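Local coordinates for protein neutral ceramidase (Pseudomonas aeruginosa, PDB 2ZWS) that hydrolyses the N-acyl linkage of ceramides to give sphingosine and free fatty acid, and also catalyses the reverse synthesis, using a zinc ion, at residues H37-A42 / K557-V562; A223-E228 / T578-D583; T575-T578 / D583-Y586. All coordinates share one frame; numbering follows the deposited sequence. Where two conformers were deposited one is given.

Interaction 1: H37-A42 / K557-V562; sequences HMRQWA and KTFLEV. With MG (magnesium ion), chain C.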
ATOM      1  N   HIS A  37       0.831  -4.166  14.611  1.00  9.78           N
ATOM      2  CA  HIS A  37       0.528  -2.890  15.242  1.00 11.03           C
ATOM      3  C   HIS A  37      -0.863  -2.399  14.815  1.00 10.80           C
ATOM      4  O   HIS A  37      -1.741  -2.201  15.650  1.00 11.28           O
ATOM      5  CB  HIS A  37       1.586  -1.836  14.965  1.00 10.09           C
ATOM      6  CG  HIS A  37       1.290  -0.541  15.651  1.00 12.61           C
ATOM      7  ND1 HIS A  37       1.855   0.660  15.275  1.00 13.98           N
ATOM      8  CD2 HIS A  37       0.472  -0.261  16.701  1.00 13.51           C
ATOM      9  CE1 HIS A  37       1.399   1.622  16.062  1.00 14.52           C
ATOM     10  NE2 HIS A  37       0.558   1.091  16.937  1.00 13.31           N
ATOM     11  N   MET A  38      -1.043  -2.212  13.508  1.00 10.98           N
ATOM     12  CA  MET A  38      -2.355  -1.923  12.951  0.50 11.24           C
ATOM     13  C   MET A  38      -2.548  -2.798  11.715  1.00 11.19           C
ATOM     14  O   MET A  38      -1.570  -3.197  11.064  1.00 11.98           O
ATOM     15  CB  MET A  38      -2.530  -0.423  12.616  0.50 11.73           C
ATOM     16  CG  MET A  38      -2.531   0.540  13.833  0.50 12.16           C
ATOM     17  SD  MET A  38      -3.368   2.158  13.610  0.50 11.49           S
ATOM     18  CE  MET A  38      -2.525   2.777  12.151  0.50 12.25           C
ATOM     19  N   ARG A  39      -3.811  -3.111  11.410  1.00 12.06           N
ATOM     20  CA  ARG A  39      -4.093  -3.957  10.259  1.00 11.67           C
ATOM     21  C   ARG A  39      -3.940  -3.183   8.946  1.00 11.60           C
ATOM     22  O   ARG A  39      -3.863  -1.946   8.932  1.00 11.45           O
ATOM     23  CB  ARG A  39      -5.492  -4.571  10.357  1.00 11.79           C
ATOM     24  CG  ARG A  39      -5.522  -5.722  11.387  1.00 13.03           C
ATOM     25  CD  ARG A  39      -6.831  -6.583  11.314  1.00 13.68           C
ATOM     26  NE  ARG A  39      -6.642  -7.722  12.225  1.00 13.58           N
ATOM     27  CZ  ARG A  39      -6.456  -8.992  11.864  1.00 13.68           C
ATOM     28  NH1 ARG A  39      -6.583  -9.390  10.600  1.00 14.28           N
ATOM     29  NH2 ARG A  39      -6.187  -9.893  12.807  1.00 14.43           N
ATOM     30  N   GLN A  40      -3.901  -3.945   7.855  1.00 10.31           N
ATOM     31  CA  GLN A  40      -3.854  -3.427   6.498  1.00 10.40           C
ATOM     32  C   GLN A  40      -5.240  -3.514   5.870  1.00 10.54           C
ATOM     33  O   GLN A  40      -5.927  -4.552   6.004  1.00 10.97           O
ATOM     34  CB  GLN A  40      -2.894  -4.294   5.677  1.00 10.72           C
ATOM     35  CG  GLN A  40      -1.456  -4.289   6.226  1.00 11.92           C
ATOM     36  CD  GLN A  40      -0.600  -5.304   5.516  1.00 11.75           C
ATOM     37  OE1 GLN A  40       0.094  -4.972   4.556  1.00 15.30           O
ATOM     38  NE2 GLN A  40      -0.692  -6.526   5.918  1.00 11.16           N
ATOM     39  N   TRP A  41      -5.636  -2.457   5.152  1.00 10.48           N
ATOM     40  CA  TRP A  41      -6.995  -2.372   4.582  1.00 10.24           C
ATOM     41  C   TRP A  41      -6.945  -2.014   3.107  1.00  9.88           C
ATOM     42  O   TRP A  41      -5.984  -1.337   2.619  1.00 10.71           O
ATOM     43  CB  TRP A  41      -7.827  -1.288   5.312  1.00 11.03           C
ATOM     44  CG  TRP A  41      -7.889  -1.597   6.792  1.00 10.50           C
ATOM     45  CD1 TRP A  41      -7.025  -1.175   7.768  1.00 13.18           C
ATOM     46  CD2 TRP A  41      -8.863  -2.431   7.443  1.00 12.24           C
ATOM     47  NE1 TRP A  41      -7.395  -1.704   8.992  1.00 13.53           N
ATOM     48  CE2 TRP A  41      -8.517  -2.484   8.817  1.00 12.49           C
ATOM     49  CE3 TRP A  41      -9.977  -3.143   6.996  1.00 13.26           C
ATOM     50  CZ2 TRP A  41      -9.257  -3.215   9.740  1.00 13.71           C
ATOM     51  CZ3 TRP A  41     -10.714  -3.870   7.914  1.00 13.31           C
ATOM     52  CH2 TRP A  41     -10.348  -3.912   9.271  1.00 12.51           C
ATOM     53  N   ALA A  42      -7.944  -2.523   2.383  1.00 10.17           N
ATOM     54  CA  ALA A  42      -8.291  -2.021   1.065  1.00  9.97           C
ATOM     55  C   ALA A  42      -9.471  -1.067   1.249  1.00 10.29           C
ATOM     56  O   ALA A  42     -10.456  -1.408   1.908  1.00 10.38           O
ATOM     57  CB  ALA A  42      -8.711  -3.160   0.151  1.00 10.63           C
ATOM     58  N   LYS A 557     -11.575 -10.054  11.864  1.00 15.56           N
ATOM     59  CA  LYS A 557     -11.642 -10.303  13.300  0.50 16.11           C
ATOM     60  C   LYS A 557     -10.399  -9.753  14.004  1.00 15.41           C
ATOM     61  O   LYS A 557      -9.789  -8.786  13.510  1.00 15.13           O
ATOM     62  CB  LYS A 557     -11.908 -11.786  13.579  0.50 15.92           C
ATOM     63  CG  LYS A 557     -13.244 -12.273  12.968  0.50 16.75           C
ATOM     64  CD  LYS A 557     -13.397 -13.786  13.107  0.50 17.63           C
ATOM     65  CE  LYS A 557     -13.989 -14.157  14.462  0.50 19.52           C
ATOM     66  NZ  LYS A 557     -14.051 -15.639  14.655  0.50 19.80           N
ATOM     67  N   THR A 558     -10.008 -10.329  15.143  1.00 15.27           N
ATOM     68  CA  THR A 558      -8.932  -9.748  15.919  1.00 14.80           C
ATOM     69  C   THR A 558      -8.210 -10.768  16.783  1.00 14.68           C
ATOM     70  O   THR A 558      -8.767 -11.778  17.197  1.00 14.67           O
ATOM     71  CB  THR A 558      -9.477  -8.585  16.823  1.00 15.27           C
ATOM     72  OG1 THR A 558      -8.402  -7.927  17.508  1.00 15.22           O
ATOM     73  CG2 THR A 558     -10.557  -9.093  17.808  1.00 16.00           C
ATOM     74  N   PHE A 559      -6.945 -10.506  17.049  1.00 13.56           N
ATOM     75  CA  PHE A 559      -6.192 -11.308  18.018  1.00 14.16           C
ATOM     76  C   PHE A 559      -6.391 -10.842  19.444  1.00 14.66           C
ATOM     77  O   PHE A 559      -5.937 -11.514  20.388  1.00 15.23           O
ATOM     78  CB  PHE A 559      -4.694 -11.285  17.674  1.00 14.17           C
ATOM     79  CG  PHE A 559      -4.353 -12.079  16.440  1.00 14.25           C
ATOM     80  CD1 PHE A 559      -4.251 -13.476  16.507  1.00 13.94           C
ATOM     81  CD2 PHE A 559      -4.186 -11.453  15.201  1.00 13.78           C
ATOM     82  CE1 PHE A 559      -3.952 -14.226  15.384  1.00 14.83           C
ATOM     83  CE2 PHE A 559      -3.881 -12.201  14.062  1.00 13.40           C
ATOM     84  CZ  PHE A 559      -3.785 -13.604  14.146  1.00 14.20           C
ATOM     85  N   LEU A 560      -7.040  -9.695  19.621  1.00 14.38           N
ATOM     86  CA  LEU A 560      -7.155  -9.108  20.946  1.00 14.55           C
ATOM     87  C   LEU A 560      -8.336  -8.161  21.027  1.00 14.91           C
ATOM     88  O   LEU A 560      -8.734  -7.527  20.055  1.00 14.39           O
ATOM     89  CB  LEU A 560      -5.877  -8.358  21.337  1.00 14.24           C
ATOM     90  CG  LEU A 560      -5.598  -7.006  20.661  1.00 12.44           C
ATOM     91  CD1 LEU A 560      -6.172  -5.814  21.463  1.00 14.92           C
ATOM     92  CD2 LEU A 560      -4.108  -6.834  20.350  1.00 13.61           C
ATOM     93  N   GLU A 561      -8.854  -8.040  22.233  1.00 15.04           N
ATOM     94  CA  GLU A 561      -9.901  -7.076  22.543  1.00 16.67           C
ATOM     95  C   GLU A 561      -9.562  -6.475  23.896  1.00 16.96           C
ATOM     96  O   GLU A 561      -9.164  -7.208  24.808  1.00 17.55           O
ATOM     97  CB  GLU A 561     -11.263  -7.775  22.596  1.00 16.97           C
ATOM     98  CG  GLU A 561     -11.863  -8.062  21.217  1.00 17.75           C
ATOM     99  CD  GLU A 561     -13.135  -8.920  21.251  1.00 20.06           C
ATOM    100  OE1 GLU A 561     -13.497  -9.457  22.330  1.00 23.28           O
ATOM    101  OE2 GLU A 561     -13.755  -9.066  20.171  1.00 24.58           O
ATOM    102  N   VAL A 562      -9.696  -5.154  24.021  1.00 17.35           N
ATOM    103  CA  VAL A 562      -9.729  -4.468  25.316  1.00 16.75           C
ATOM    104  C   VAL A 562     -11.194  -4.270  25.626  1.00 18.17           C
ATOM    105  O   VAL A 562     -11.908  -3.634  24.836  1.00 17.68           O
ATOM    106  CB  VAL A 562      -9.017  -3.111  25.306  1.00 16.87           C
ATOM    107  CG1 VAL A 562      -9.004  -2.531  26.699  1.00 17.72           C
ATOM    108  CG2 VAL A 562      -7.580  -3.274  24.834  1.00 14.87           C
TER
HETATM  109 MG    MG C 648      -3.040  -2.328  17.418  1.00 13.08          MG
HETATM  110  O   HOH W   1      -2.477  -4.797  17.565  1.00 16.09           O
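A buried contact between the two domains, made by one arginine packed against a loop, brings Arg39, just ahead of strand 41-49 of the N-terminal domain, against residues 557-559, which lead into strand 560-566 of the C-terminal beta-sandwich. The arginine chain runs extended from CG to NE and delivers its guanidinium to the loop. The carbonyl of Lys557 sits over one guanidinium face, toward its rim, its O 3.6 Å from Arg39 NE. Arg39 NH2 comes equally near Phe559 CD2 and CE2, 3.5 Å from CD2. Phe559 CD2 lies at the guanidinium edge, near its plane; the two planes are 19° apart, but the ring is beside the group, not over its face. The charge is met chiefly by carboxylates: Arg39 NE forms a salt bridge with Asp579 OD1, and Arg39 NH1 forms another with Asp13. The other oxygen of Asp579 accepts the backbone N-H of Phe559, so one carboxylate ties the arginine to the loop. Thr558 OG1 donates to Leu560 O, at the first residue of the strand, over 2.6 Å. His37 O binds magnesium at 2.2 Å, while His37 NE2 is hydrogen-bonded to the carbonyl of Trp582. This is a metal-bridged domain interface: magnesium is held by one backbone carbonyl from the N-terminal domain and, from the sandwich, by the carbonyl oxygens of Asp579 and Asp581 and by O and OG1 of Thr584, with a water.

Interaction 2: A223-E228 / T578-D583; sequences ASYHWE and TDNDWD. With MG (magnesium ion), chain C.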
ATOM      1  N   ALA A 223      -2.520   8.255   8.949  1.00 11.78           N
ATOM      2  CA  ALA A 223      -3.396   9.349   8.494  1.00 11.92           C
ATOM      3  C   ALA A 223      -4.839   8.879   8.268  1.00 11.56           C
ATOM      4  O   ALA A 223      -5.786   9.555   8.700  1.00 11.83           O
ATOM      5  CB  ALA A 223      -2.815   9.962   7.232  1.00 12.02           C
ATOM      6  N   SER A 224      -5.014   7.738   7.589  1.00 11.34           N
ATOM      7  CA  SER A 224      -6.363   7.201   7.351  1.00 11.97           C
ATOM      8  C   SER A 224      -7.041   6.870   8.679  1.00 11.73           C
ATOM      9  O   SER A 224      -8.225   7.208   8.913  1.00 13.17           O
ATOM     10  CB  SER A 224      -6.330   5.923   6.521  1.00 13.23           C
ATOM     11  OG  SER A 224      -5.801   6.153   5.215  1.00 13.96           O
ATOM     12  N   TYR A 225      -6.306   6.185   9.558  1.00 12.13           N
ATOM     13  CA  TYR A 225      -6.868   5.744  10.834  1.00 11.92           C
ATOM     14  C   TYR A 225      -7.223   6.982  11.649  1.00 12.53           C
ATOM     15  O   TYR A 225      -8.305   7.038  12.240  1.00 13.83           O
ATOM     16  CB  TYR A 225      -5.827   4.947  11.607  1.00 12.71           C
ATOM     17  CG  TYR A 225      -6.252   4.548  13.000  1.00 12.65           C
ATOM     18  CD1 TYR A 225      -5.822   5.268  14.116  1.00 14.10           C
ATOM     19  CD2 TYR A 225      -7.085   3.428  13.203  1.00 14.04           C
ATOM     20  CE1 TYR A 225      -6.214   4.877  15.403  1.00 14.63           C
ATOM     21  CE2 TYR A 225      -7.461   3.044  14.476  1.00 14.46           C
ATOM     22  CZ  TYR A 225      -7.039   3.790  15.560  1.00 14.38           C
ATOM     23  OH  TYR A 225      -7.388   3.408  16.848  1.00 15.50           O
ATOM     24  N   HIS A 226      -6.337   7.976  11.701  1.00 12.79           N
ATOM     25  CA  HIS A 226      -6.658   9.159  12.495  1.00 13.62           C
ATOM     26  C   HIS A 226      -7.967   9.796  11.988  1.00 13.02           C
ATOM     27  O   HIS A 226      -8.839  10.177  12.782  1.00 14.42           O
ATOM     28  CB  HIS A 226      -5.488  10.147  12.443  1.00 13.60           C
ATOM     29  CG  HIS A 226      -5.707  11.377  13.269  1.00 15.65           C
ATOM     30  ND1 HIS A 226      -5.752  11.344  14.647  1.00 17.53           N
ATOM     31  CD2 HIS A 226      -5.894  12.672  12.914  1.00 16.24           C
ATOM     32  CE1 HIS A 226      -5.956  12.573  15.106  1.00 17.90           C
ATOM     33  NE2 HIS A 226      -6.034  13.399  14.074  1.00 17.39           N
ATOM     34  N   TRP A 227      -8.122   9.925  10.670  1.00 12.50           N
ATOM     35  CA  TRP A 227      -9.362  10.522  10.143  1.00 12.48           C
ATOM     36  C   TRP A 227     -10.599   9.681  10.463  1.00 13.00           C
ATOM     37  O   TRP A 227     -11.624  10.210  10.924  1.00 14.24           O
ATOM     38  CB  TRP A 227      -9.262  10.743   8.629  1.00 13.62           C
ATOM     39  CG  TRP A 227     -10.113  11.887   8.117  1.00 13.47           C
ATOM     40  CD1 TRP A 227     -11.274  12.402   8.678  1.00 14.94           C
ATOM     41  CD2 TRP A 227      -9.893  12.634   6.908  1.00 13.12           C
ATOM     42  NE1 TRP A 227     -11.745  13.441   7.893  1.00 14.47           N
ATOM     43  CE2 TRP A 227     -10.926  13.599   6.808  1.00 14.49           C
ATOM     44  CE3 TRP A 227      -8.908  12.593   5.909  1.00 13.90           C
ATOM     45  CZ2 TRP A 227     -10.996  14.514   5.745  1.00 13.13           C
ATOM     46  CZ3 TRP A 227      -8.989  13.503   4.846  1.00 12.90           C
ATOM     47  CH2 TRP A 227     -10.029  14.443   4.776  1.00 14.63           C
ATOM     48  N   GLU A 228     -10.516   8.381  10.166  1.00 13.63           N
ATOM     49  CA  GLU A 228     -11.658   7.479  10.333  1.00 13.74           C
ATOM     50  C   GLU A 228     -12.045   7.240  11.796  1.00 14.81           C
ATOM     51  O   GLU A 228     -13.248   7.210  12.135  1.00 16.56           O
ATOM     52  CB  GLU A 228     -11.361   6.136   9.679  1.00 13.59           C
ATOM     53  CG  GLU A 228     -11.217   6.238   8.168  1.00 13.42           C
ATOM     54  CD  GLU A 228     -10.622   4.996   7.497  1.00 14.36           C
ATOM     55  OE1 GLU A 228     -10.687   4.949   6.235  1.00 12.20           O
ATOM     56  OE2 GLU A 228     -10.090   4.096   8.204  1.00 13.99           O
ATOM     57  N   THR A 578      -9.318  -2.991  19.552  1.00 15.74           N
ATOM     58  CA  THR A 578      -9.107  -4.215  18.819  0.50 16.51           C
ATOM     59  C   THR A 578      -7.623  -4.234  18.386  1.00 14.46           C
ATOM     60  O   THR A 578      -6.898  -3.272  18.669  1.00 14.81           O
ATOM     61  CB  THR A 578     -10.132  -4.210  17.651  0.50 17.89           C
ATOM     62  OG1 THR A 578     -11.358  -4.787  18.113  0.50 20.47           O
ATOM     63  CG2 THR A 578      -9.652  -4.939  16.453  0.50 20.01           C
ATOM     64  N   ASP A 579      -7.174  -5.277  17.677  1.00 14.39           N
ATOM     65  CA  ASP A 579      -5.782  -5.276  17.209  1.00 13.39           C
ATOM     66  C   ASP A 579      -5.505  -4.228  16.118  1.00 12.98           C
ATOM     67  O   ASP A 579      -4.350  -3.945  15.830  1.00 13.81           O
ATOM     68  CB  ASP A 579      -5.256  -6.689  16.834  1.00 13.78           C
ATOM     69  CG  ASP A 579      -5.925  -7.299  15.597  1.00 13.91           C
ATOM     70  OD1 ASP A 579      -6.546  -6.556  14.781  1.00 15.78           O
ATOM     71  OD2 ASP A 579      -5.754  -8.531  15.405  1.00 12.81           O
ATOM     72  N   ASN A 580      -6.555  -3.649  15.533  1.00 12.32           N
ATOM     73  CA  ASN A 580      -6.369  -2.624  14.527  1.00 12.68           C
ATOM     74  C   ASN A 580      -5.926  -1.293  15.112  1.00 13.62           C
ATOM     75  O   ASN A 580      -5.313  -0.477  14.416  1.00 13.02           O
ATOM     76  CB  ASN A 580      -7.646  -2.380  13.739  1.00 12.70           C
ATOM     77  CG  ASN A 580      -7.421  -1.476  12.565  1.00 12.88           C
ATOM     78  OD1 ASN A 580      -6.494  -1.685  11.773  1.00 12.60           O
ATOM     79  ND2 ASN A 580      -8.261  -0.451  12.444  1.00 13.51           N
ATOM     80  N   ASP A 581      -6.236  -1.061  16.387  1.00 14.12           N
ATOM     81  CA  ASP A 581      -6.082   0.281  16.936  1.00 13.97           C
ATOM     82  C   ASP A 581      -4.617   0.685  17.181  1.00 13.16           C
ATOM     83  O   ASP A 581      -3.794  -0.140  17.563  1.00 13.26           O
ATOM     84  CB  ASP A 581      -6.939   0.424  18.174  1.00 14.81           C
ATOM     85  CG  ASP A 581      -8.409   0.430  17.818  1.00 16.43           C
ATOM     86  OD1 ASP A 581      -8.804   1.300  17.001  1.00 16.99           O
ATOM     87  OD2 ASP A 581      -9.157  -0.460  18.298  1.00 17.21           O
ATOM     88  N   TRP A 582      -4.312   1.967  16.986  1.00 13.33           N
ATOM     89  CA  TRP A 582      -2.971   2.492  17.254  1.00 13.64           C
ATOM     90  C   TRP A 582      -2.489   2.196  18.681  1.00 13.31           C
ATOM     91  O   TRP A 582      -1.302   1.923  18.870  1.00 13.74           O
ATOM     92  CB  TRP A 582      -2.965   4.015  17.035  1.00 13.81           C
ATOM     93  CG  TRP A 582      -1.658   4.638  17.302  1.00 14.17           C
ATOM     94  CD1 TRP A 582      -1.282   5.279  18.450  1.00 15.73           C
ATOM     95  CD2 TRP A 582      -0.537   4.695  16.413  1.00 15.73           C
ATOM     96  NE1 TRP A 582       0.013   5.722  18.327  1.00 16.44           N
ATOM     97  CE2 TRP A 582       0.489   5.388  17.091  1.00 17.39           C
ATOM     98  CE3 TRP A 582      -0.302   4.235  15.106  1.00 16.28           C
ATOM     99  CZ2 TRP A 582       1.742   5.609  16.530  1.00 15.28           C
ATOM    100  CZ3 TRP A 582       0.971   4.478  14.528  1.00 16.50           C
ATOM    101  CH2 TRP A 582       1.966   5.154  15.252  1.00 16.54           C
ATOM    102  N   ASP A 583      -3.409   2.247  19.657  1.00 13.53           N
ATOM    103  CA  ASP A 583      -3.046   2.141  21.079  1.00 14.21           C
ATOM    104  C   ASP A 583      -2.730   0.710  21.507  1.00 14.07           C
ATOM    105  O   ASP A 583      -2.280   0.499  22.632  1.00 14.93           O
ATOM    106  CB  ASP A 583      -4.136   2.683  21.994  1.00 15.54           C
ATOM    107  CG  ASP A 583      -4.336   4.158  21.848  1.00 17.95           C
ATOM    108  OD1 ASP A 583      -3.365   4.870  21.516  1.00 22.32           O
ATOM    109  OD2 ASP A 583      -5.483   4.600  22.074  1.00 20.26           O
TER
HETATM  110 MG    MG C 648      -3.040  -2.328  17.418  1.00 13.08          MG
HETATM  111  O   HOH W   2      -6.065   3.645  19.262  1.00 17.12           O
HETATM  112  O   HOH W   1      -2.477  -4.797  17.565  1.00 16.09           O
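Tyr225, on one turn of helix 218-231, faces a type I beta turn from Thr578 to Asp581, closed by Asp581 N to Thr578 O, and its CA lies 8.2 Å from that of Trp582. With CG anti to the backbone N (chi1 175°), the tyrosine ring leaves the helix toward the loop and brings its hydroxyl to Asp581. Tyr225 OH donates to Asp581 OD1 over a short 2.5 Å, meeting that oxygen on its anti side, 19° out of the carboxylate plane; ring and carboxylate planes are 63° apart. The second oxygen, Asp581 OD2, uses its anti lone pair to accept Thr578 N at 2.8 Å, so the carboxylate links the helix to the start of the turn. Tyr225 OH also accepts a 2.8 Å bond from a water, which accepts Asp583 N, and a weak 3.4 Å bond from Trp582 N. Trp582 CB packs on Tyr225 CE1 at 3.7 Å. The backbone oxygen Asp581 O binds magnesium at 2.3 Å, so the tyrosine holds a metal ligand from the second shell. The loop joins strands 574-578 and 584-591; the Trp582 side chain reaches helix 265-286, and the opposite flank of helix 218-231 packs through Trp227 on strand 238-242.

Interaction 3: T575-T578 / D583-Y586; sequences TVAT and DTQY. With MG (magnesium ion), chain C.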
ATOM      1  N   THR A 575     -16.383  -3.705  23.911  1.00 24.18           N
ATOM      2  CA  THR A 575     -15.016  -3.644  23.396  0.50 24.01           C
ATOM      3  C   THR A 575     -14.686  -2.203  23.040  1.00 23.02           C
ATOM      4  O   THR A 575     -15.462  -1.499  22.375  1.00 23.62           O
ATOM      5  CB  THR A 575     -14.725  -4.668  22.239  0.50 24.35           C
ATOM      6  OG1 THR A 575     -13.530  -4.297  21.526  0.50 24.70           O
ATOM      7  CG2 THR A 575     -15.879  -4.775  21.265  0.50 25.12           C
ATOM      8  N   VAL A 576     -13.553  -1.740  23.559  1.00 22.08           N
ATOM      9  CA  VAL A 576     -13.081  -0.376  23.318  1.00 21.32           C
ATOM     10  C   VAL A 576     -11.816  -0.325  22.454  1.00 20.13           C
ATOM     11  O   VAL A 576     -11.418   0.751  22.000  1.00 21.06           O
ATOM     12  CB  VAL A 576     -12.819   0.432  24.625  1.00 21.77           C
ATOM     13  CG1 VAL A 576     -14.124   0.594  25.456  1.00 23.12           C
ATOM     14  CG2 VAL A 576     -11.678  -0.186  25.446  1.00 21.76           C
ATOM     15  N   ALA A 577     -11.189  -1.476  22.231  1.00 18.62           N
ATOM     16  CA  ALA A 577     -10.036  -1.528  21.323  1.00 17.47           C
ATOM     17  C   ALA A 577      -9.831  -2.932  20.780  1.00 16.73           C
ATOM     18  O   ALA A 577     -10.135  -3.924  21.447  1.00 17.01           O
ATOM     19  CB  ALA A 577      -8.785  -1.017  22.010  1.00 17.54           C
ATOM     20  N   THR A 578      -9.318  -2.991  19.552  1.00 15.74           N
ATOM     21  CA  THR A 578      -9.107  -4.215  18.819  0.50 16.51           C
ATOM     22  C   THR A 578      -7.623  -4.234  18.386  1.00 14.46           C
ATOM     23  O   THR A 578      -6.898  -3.272  18.669  1.00 14.81           O
ATOM     24  CB  THR A 578     -10.132  -4.210  17.651  0.50 17.89           C
ATOM     25  OG1 THR A 578     -11.358  -4.787  18.113  0.50 20.47           O
ATOM     26  CG2 THR A 578      -9.652  -4.939  16.453  0.50 20.01           C
ATOM     27  N   ASP A 583      -3.409   2.247  19.657  1.00 13.53           N
ATOM     28  CA  ASP A 583      -3.046   2.141  21.079  1.00 14.21           C
ATOM     29  C   ASP A 583      -2.730   0.710  21.507  1.00 14.07           C
ATOM     30  O   ASP A 583      -2.280   0.499  22.632  1.00 14.93           O
ATOM     31  CB  ASP A 583      -4.136   2.683  21.994  1.00 15.54           C
ATOM     32  CG  ASP A 583      -4.336   4.158  21.848  1.00 17.95           C
ATOM     33  OD1 ASP A 583      -3.365   4.870  21.516  1.00 22.32           O
ATOM     34  OD2 ASP A 583      -5.483   4.600  22.074  1.00 20.26           O
ATOM     35  N   THR A 584      -2.982  -0.271  20.634  1.00 13.44           N
ATOM     36  CA  THR A 584      -2.731  -1.693  20.982  1.00 13.53           C
ATOM     37  C   THR A 584      -1.625  -2.303  20.123  1.00 13.38           C
ATOM     38  O   THR A 584      -1.409  -1.879  18.981  1.00 12.38           O
ATOM     39  CB  THR A 584      -3.996  -2.585  20.848  1.00 13.94           C
ATOM     40  OG1 THR A 584      -4.411  -2.604  19.472  1.00 14.05           O
ATOM     41  CG2 THR A 584      -5.108  -2.044  21.690  1.00 16.02           C
ATOM     42  N   GLN A 585      -0.916  -3.284  20.700  1.00 13.07           N
ATOM     43  CA  GLN A 585       0.015  -4.101  19.936  1.00 14.00           C
ATOM     44  C   GLN A 585      -0.184  -5.558  20.279  1.00 13.21           C
ATOM     45  O   GLN A 585      -0.536  -5.889  21.405  1.00 14.38           O
ATOM     46  CB  GLN A 585       1.457  -3.684  20.221  1.00 14.30           C
ATOM     47  CG  GLN A 585       1.723  -2.205  19.850  1.00 15.17           C
ATOM     48  CD  GLN A 585       3.179  -1.732  20.025  1.00 17.83           C
ATOM     49  OE1 GLN A 585       3.477  -0.560  19.794  1.00 25.52           O
ATOM     50  NE2 GLN A 585       4.062  -2.604  20.433  1.00 19.59           N
ATOM     51  N   TYR A 586       0.063  -6.404  19.280  1.00 13.47           N
ATOM     52  CA  TYR A 586       0.043  -7.862  19.396  1.00 13.17           C
ATOM     53  C   TYR A 586       1.388  -8.366  18.919  1.00 13.42           C
ATOM     54  O   TYR A 586       1.811  -8.037  17.811  1.00 12.01           O
ATOM     55  CB  TYR A 586      -1.081  -8.453  18.525  1.00 14.13           C
ATOM     56  CG  TYR A 586      -0.893  -9.921  18.172  1.00 13.75           C
ATOM     57  CD1 TYR A 586      -1.173 -10.928  19.111  1.00 16.26           C
ATOM     58  CD2 TYR A 586      -0.438 -10.308  16.894  1.00 15.89           C
ATOM     59  CE1 TYR A 586      -1.015 -12.275  18.789  1.00 14.87           C
ATOM     60  CE2 TYR A 586      -0.241 -11.668  16.572  1.00 14.51           C
ATOM     61  CZ  TYR A 586      -0.557 -12.641  17.523  1.00 14.61           C
ATOM     62  OH  TYR A 586      -0.358 -13.967  17.185  1.00 16.22           O
TER
HETATM   63 MG    MG C 648      -3.040  -2.328  17.418  1.00 13.08          MG
HETATM   64  O   HOH W   1      -2.477  -4.797  17.565  1.00 16.09           O
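Thr584 turns its two branches to different partners: the hydroxyl goes to the Thr578 carbonyl and to magnesium, the methyl to Ala577. With chi1 at 64°, OG1 stands between the backbone N and the carbonyl carbon, bringing it to the same metal as the residue's own carbonyl. Thr584 OG1 binds magnesium at 2.5 Å and Thr584 O at 2.3 Å, so the residue is a bidentate ligand closing a six-membered chelate ring. The hydroxyl proton is committed to Thr578 O, 2.7 Å from Thr584 OG1, with the hydroxyl 22° off the plane of that carbonyl. This bond fixes the rotation of the hydroxyl and leaves its oxygen lone-pair density for the ion; metal binding probably makes the hydroxyl a stronger donor. Thr584 CG2 meets Ala577 CB at 3.8 Å, and the two side chains point toward each other from successive strands that belong to different sheets. Val576 and Ala577 both face Val562 in a classic beta bulge. Their backbone hydrogen bonds to Val562 place 574-578 beside 560-566 as an outermost strand, within this chain, of one sheet, whereas 584-591 runs in the other between strands 32-36 and 595-603, with Leu560 and Trp602 packed against Thr584.

In the fold
From the N terminus, the chain first supplies 37-42, then helix residues 223-228, and much later 557-562 and the continuous run 575-586. Interaction 1 closes a loop of 514 residues between the N-terminal domain and the beta-sandwich. Interaction 2 starts within that loop and ends beyond it, at 578-583, so the two cross. Interaction 3 follows interaction 1 in series and is local: its strands bracket residues 579-582, and it shares Thr578 and Asp583 with interaction 2. The short connection between the two sandwich sheets is thus fastened at its base by interaction 3; interaction 2 holds it to helix 218-231, while interaction 1 joins the N-terminal domain to the start of strand 560-566. One magnesium ion is common to all three.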